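Local coordinates for protein alanyl-tRNA synthetase (Aquifex aeolicus, PDB 3G98) that attaches alanine to its tRNA, its C-Ala domain bringing editing and aminoacylation together on one tRNA, at residues F41-G55 with D86-F98. Sequence-based numbering, arbitrary orientation. Where two conformers were deposited one is given.
Sequences FIASRKGDKINFVIG and DLAQGGGKAPDKF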
# COMPACT_ATOMS: atom_id res chain seq x y z
N PHE A 41 2.78 -2.05 0.38
CA PHE A 41 1.70 -1.34 1.05
C PHE A 41 2.21 -0.85 2.38
O PHE A 41 2.32 -1.62 3.34
CB PHE A 41 0.48 -2.27 1.20
CG PHE A 41 -0.67 -1.68 1.99
CD1 PHE A 41 -1.05 -0.34 1.84
CD2 PHE A 41 -1.39 -2.47 2.88
CE1 PHE A 41 -2.12 0.18 2.56
CE2 PHE A 41 -2.46 -1.96 3.59
CZ PHE A 41 -2.82 -0.62 3.44
N ILE A 42 2.57 0.42 2.44
CA ILE A 42 3.10 0.95 3.69
C ILE A 42 2.29 2.14 4.14
O ILE A 42 1.63 2.81 3.33
CB ILE A 42 4.60 1.30 3.62
CG1 ILE A 42 4.87 2.35 2.54
CG2 ILE A 42 5.44 0.03 3.39
CD1 ILE A 42 6.33 2.80 2.46
N ALA A 43 2.33 2.40 5.43
CA ALA A 43 1.50 3.44 6.00
C ALA A 43 2.28 4.15 7.10
O ALA A 43 3.27 3.62 7.62
CB ALA A 43 0.23 2.84 6.56
N SER A 44 1.82 5.35 7.43
CA SER A 44 2.41 6.12 8.52
C SER A 44 1.30 6.62 9.41
O SER A 44 0.37 7.30 8.95
CB SER A 44 3.19 7.31 7.99
OG SER A 44 3.65 8.13 9.05
N ARG A 45 1.38 6.27 10.69
CA ARG A 45 0.43 6.73 11.68
C ARG A 45 0.94 8.03 12.28
O ARG A 45 2.07 8.09 12.79
CB ARG A 45 0.25 5.70 12.79
CG ARG A 45 -0.89 6.05 13.72
CD ARG A 45 -0.95 5.18 14.96
NE ARG A 45 -2.05 5.62 15.82
CZ ARG A 45 -3.02 4.83 16.27
NH1 ARG A 45 -3.01 3.54 16.00
NH2 ARG A 45 -3.99 5.35 17.02
N LYS A 46 0.12 9.08 12.22
CA LYS A 46 0.40 10.31 12.95
C LYS A 46 -0.78 10.59 13.87
O LYS A 46 -1.77 11.20 13.46
CB LYS A 46 0.62 11.48 11.99
CG LYS A 46 1.95 11.39 11.23
CD LYS A 46 2.00 12.32 10.03
CE LYS A 46 2.52 13.71 10.38
NZ LYS A 46 2.84 14.50 9.15
N GLY A 47 -0.67 10.11 15.11
CA GLY A 47 -1.76 10.24 16.07
C GLY A 47 -2.97 9.47 15.58
O GLY A 47 -2.91 8.25 15.40
N ASP A 48 -4.08 10.17 15.37
CA ASP A 48 -5.32 9.51 14.96
C ASP A 48 -5.55 9.55 13.45
O ASP A 48 -6.64 9.23 12.97
CB ASP A 48 -6.51 10.10 15.72
CG ASP A 48 -6.61 9.59 17.14
OD1 ASP A 48 -6.17 8.45 17.41
OD2 ASP A 48 -7.13 10.34 18.00
N LYS A 49 -4.51 9.93 12.71
CA LYS A 49 -4.58 9.92 11.26
C LYS A 49 -3.63 8.89 10.68
O LYS A 49 -2.65 8.50 11.33
CB LYS A 49 -4.25 11.31 10.70
CG LYS A 49 -5.19 12.41 11.18
CD LYS A 49 -6.65 12.03 10.94
CE LYS A 49 -7.60 13.06 11.54
NZ LYS A 49 -7.36 14.41 10.98
N ILE A 50 -3.91 8.44 9.46
CA ILE A 50 -3.01 7.52 8.79
C ILE A 50 -2.88 7.87 7.29
O ILE A 50 -3.86 8.11 6.60
CB ILE A 50 -3.44 6.04 9.01
CG1 ILE A 50 -2.48 5.07 8.32
CG2 ILE A 50 -4.88 5.80 8.52
CD1 ILE A 50 -2.62 3.64 8.84
N ASN A 51 -1.64 7.92 6.83
CA ASN A 51 -1.36 8.13 5.42
C ASN A 51 -0.82 6.82 4.87
O ASN A 51 -0.08 6.12 5.56
CB ASN A 51 -0.33 9.26 5.25
CG ASN A 51 -0.06 9.60 3.79
OD1 ASN A 51 0.68 8.89 3.10
ND2 ASN A 51 -0.64 10.70 3.31
N PHE A 52 -1.18 6.48 3.64
CA PHE A 52 -0.80 5.18 3.10
C PHE A 52 -0.48 5.23 1.60
O PHE A 52 -0.99 6.08 0.87
CB PHE A 52 -1.88 4.13 3.40
CG PHE A 52 -3.26 4.57 3.04
CD1 PHE A 52 -4.03 5.32 3.93
CD2 PHE A 52 -3.79 4.25 1.80
CE1 PHE A 52 -5.30 5.74 3.60
CE2 PHE A 52 -5.07 4.67 1.45
CZ PHE A 52 -5.83 5.42 2.36
N VAL A 53 0.36 4.30 1.17
CA VAL A 53 0.83 4.26 -0.20
C VAL A 53 0.82 2.82 -0.70
O VAL A 53 1.13 1.89 0.04
CB VAL A 53 2.28 4.77 -0.31
CG1 VAL A 53 2.84 4.55 -1.72
CG2 VAL A 53 2.38 6.26 0.11
N ILE A 54 0.46 2.66 -1.97
CA ILE A 54 0.61 1.39 -2.66
C ILE A 54 1.52 1.64 -3.85
O ILE A 54 1.25 2.51 -4.67
CB ILE A 54 -0.74 0.85 -3.18
CG1 ILE A 54 -1.72 0.59 -2.03
CG2 ILE A 54 -0.53 -0.44 -3.99
CD1 ILE A 54 -1.57 -0.76 -1.41
N GLY A 55 2.62 0.89 -3.91
CA GLY A 55 3.52 0.94 -5.06
C GLY A 55 3.69 -0.47 -5.59
O GLY A 55 3.80 -1.41 -4.81
N ASP A 86 0.88 2.30 -11.07
CA ASP A 86 2.07 1.73 -10.43
C ASP A 86 2.37 2.32 -9.06
O ASP A 86 3.14 1.74 -8.29
CB ASP A 86 3.30 1.83 -11.34
CG ASP A 86 3.73 3.27 -11.58
OD1 ASP A 86 2.89 4.08 -12.01
OD2 ASP A 86 4.92 3.58 -11.33
N LEU A 87 1.76 3.47 -8.75
CA LEU A 87 1.99 4.17 -7.49
C LEU A 87 0.82 5.10 -7.13
O LEU A 87 0.50 6.05 -7.87
CB LEU A 87 3.30 4.95 -7.54
CG LEU A 87 3.84 5.54 -6.23
CD1 LEU A 87 4.22 4.44 -5.24
CD2 LEU A 87 5.04 6.46 -6.49
N ALA A 88 0.21 4.84 -5.98
CA ALA A 88 -0.94 5.63 -5.53
C ALA A 88 -0.86 5.87 -4.02
O ALA A 88 -0.16 5.15 -3.31
CB ALA A 88 -2.23 4.90 -5.89
N GLN A 89 -1.58 6.88 -3.53
CA GLN A 89 -1.43 7.31 -2.14
C GLN A 89 -2.74 7.90 -1.63
O GLN A 89 -3.56 8.40 -2.41
CB GLN A 89 -0.29 8.34 -2.04
CG GLN A 89 -0.05 8.96 -0.67
CD GLN A 89 1.33 9.64 -0.58
OE1 GLN A 89 1.86 10.11 -1.58
NE2 GLN A 89 1.90 9.67 0.63
N GLY A 90 -2.94 7.85 -0.31
CA GLY A 90 -4.15 8.41 0.28
C GLY A 90 -4.01 8.69 1.77
O GLY A 90 -2.98 8.37 2.39
N GLY A 91 -5.04 9.31 2.33
CA GLY A 91 -5.08 9.58 3.76
C GLY A 91 -6.40 9.08 4.32
O GLY A 91 -7.39 8.97 3.58
N GLY A 92 -6.41 8.77 5.60
CA GLY A 92 -7.59 8.20 6.25
C GLY A 92 -7.64 8.50 7.73
O GLY A 92 -6.71 9.10 8.28
N LYS A 93 -8.72 8.07 8.37
CA LYS A 93 -9.01 8.43 9.76
C LYS A 93 -8.95 7.25 10.72
O LYS A 93 -9.23 7.40 11.91
CB LYS A 93 -10.41 9.05 9.86
CG LYS A 93 -10.88 9.81 8.62
CD LYS A 93 -12.40 9.75 8.50
CE LYS A 93 -12.87 9.95 7.07
NZ LYS A 93 -14.26 9.42 6.87
N ALA A 94 -8.59 6.07 10.22
CA ALA A 94 -8.64 4.87 11.07
C ALA A 94 -7.31 4.11 11.12
O ALA A 94 -7.18 3.03 10.53
CB ALA A 94 -9.76 3.94 10.61
N PRO A 95 -6.32 4.64 11.86
CA PRO A 95 -5.00 4.01 11.88
C PRO A 95 -5.05 2.59 12.43
O PRO A 95 -4.30 1.71 11.97
CB PRO A 95 -4.19 4.90 12.84
CG PRO A 95 -4.94 6.18 12.91
CD PRO A 95 -6.38 5.84 12.72
N ASP A 96 -5.94 2.35 13.39
CA ASP A 96 -6.03 1.04 14.04
C ASP A 96 -6.52 -0.05 13.09
O ASP A 96 -6.52 -1.23 13.44
CB ASP A 96 -6.94 1.11 15.26
CG ASP A 96 -6.32 1.86 16.40
OD1 ASP A 96 -5.08 2.02 16.41
OD2 ASP A 96 -7.07 2.29 17.30
N LYS A 97 -6.94 0.35 11.90
CA LYS A 97 -7.49 -0.60 10.95
C LYS A 97 -6.49 -1.08 9.89
O LYS A 97 -6.86 -1.73 8.92
CB LYS A 97 -8.75 -0.03 10.29
CG LYS A 97 -9.94 0.04 11.26
CD LYS A 97 -11.23 0.45 10.55
CE LYS A 97 -11.78 -0.66 9.64
NZ LYS A 97 -12.81 -0.13 8.68
N PHE A 98 -5.21 -0.80 10.11
CA PHE A 98 -4.18 -1.25 9.16
C PHE A 98 -4.12 -2.77 8.98
O PHE A 98 -4.05 -3.26 7.85
CB PHE A 98 -2.80 -0.70 9.53
CG PHE A 98 -1.71 -1.11 8.57
CD1 PHE A 98 -0.83 -2.13 8.91
CD2 PHE A 98 -1.56 -0.47 7.36
CE1 PHE A 98 0.19 -2.51 8.03
CE2 PHE A 98 -0.55 -0.84 6.47
CZ PHE A 98 0.33 -1.86 6.82
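Pro95 is the bump that fills the hollow at the hairpin end: its CG and CD press on the Asp48 backbone, and its CB lies over one face of the Arg45 guanidinium, 3.6 Å from Arg45 CZ. The extended Arg45 chain crosses the proline and delivers NH1 to Asp96 OD1 at 2.6 Å, a salt bridge near the guanidinium plane, while NE holds Gly47 O. Replacing Arg45 by alanine would probably leave Asp96 without this charge partner, Gly47 O without its NE donor and the proline uncovered. Ile50 packs CB against Pro95 CB (4.1 Å). The Phe98 ring lies beside Ala43 CB and brings CE2 over the rim of one Phe41 face; the rings barely overlap, centroids 5.1 Å apart.

Strands 49-55 and 87-92 pair antiparallel through six backbone bonds. Phe52, swung over by chi1 of 50°, lies across the glycine run, Gly90 CA making a CH-pi contact 4.2 Å from the ring centroid. On the other face, in one of two Asn51 conformers, Gln89 NE2 donates to a lone pair of Asn51 OD1 (2.9 Å).

Helix 21-31 covers the face with Asn51 and Val53, helices 66-76 and 98-110 the Ile54 face; strand 49-56 runs between 38-46 and 87-92.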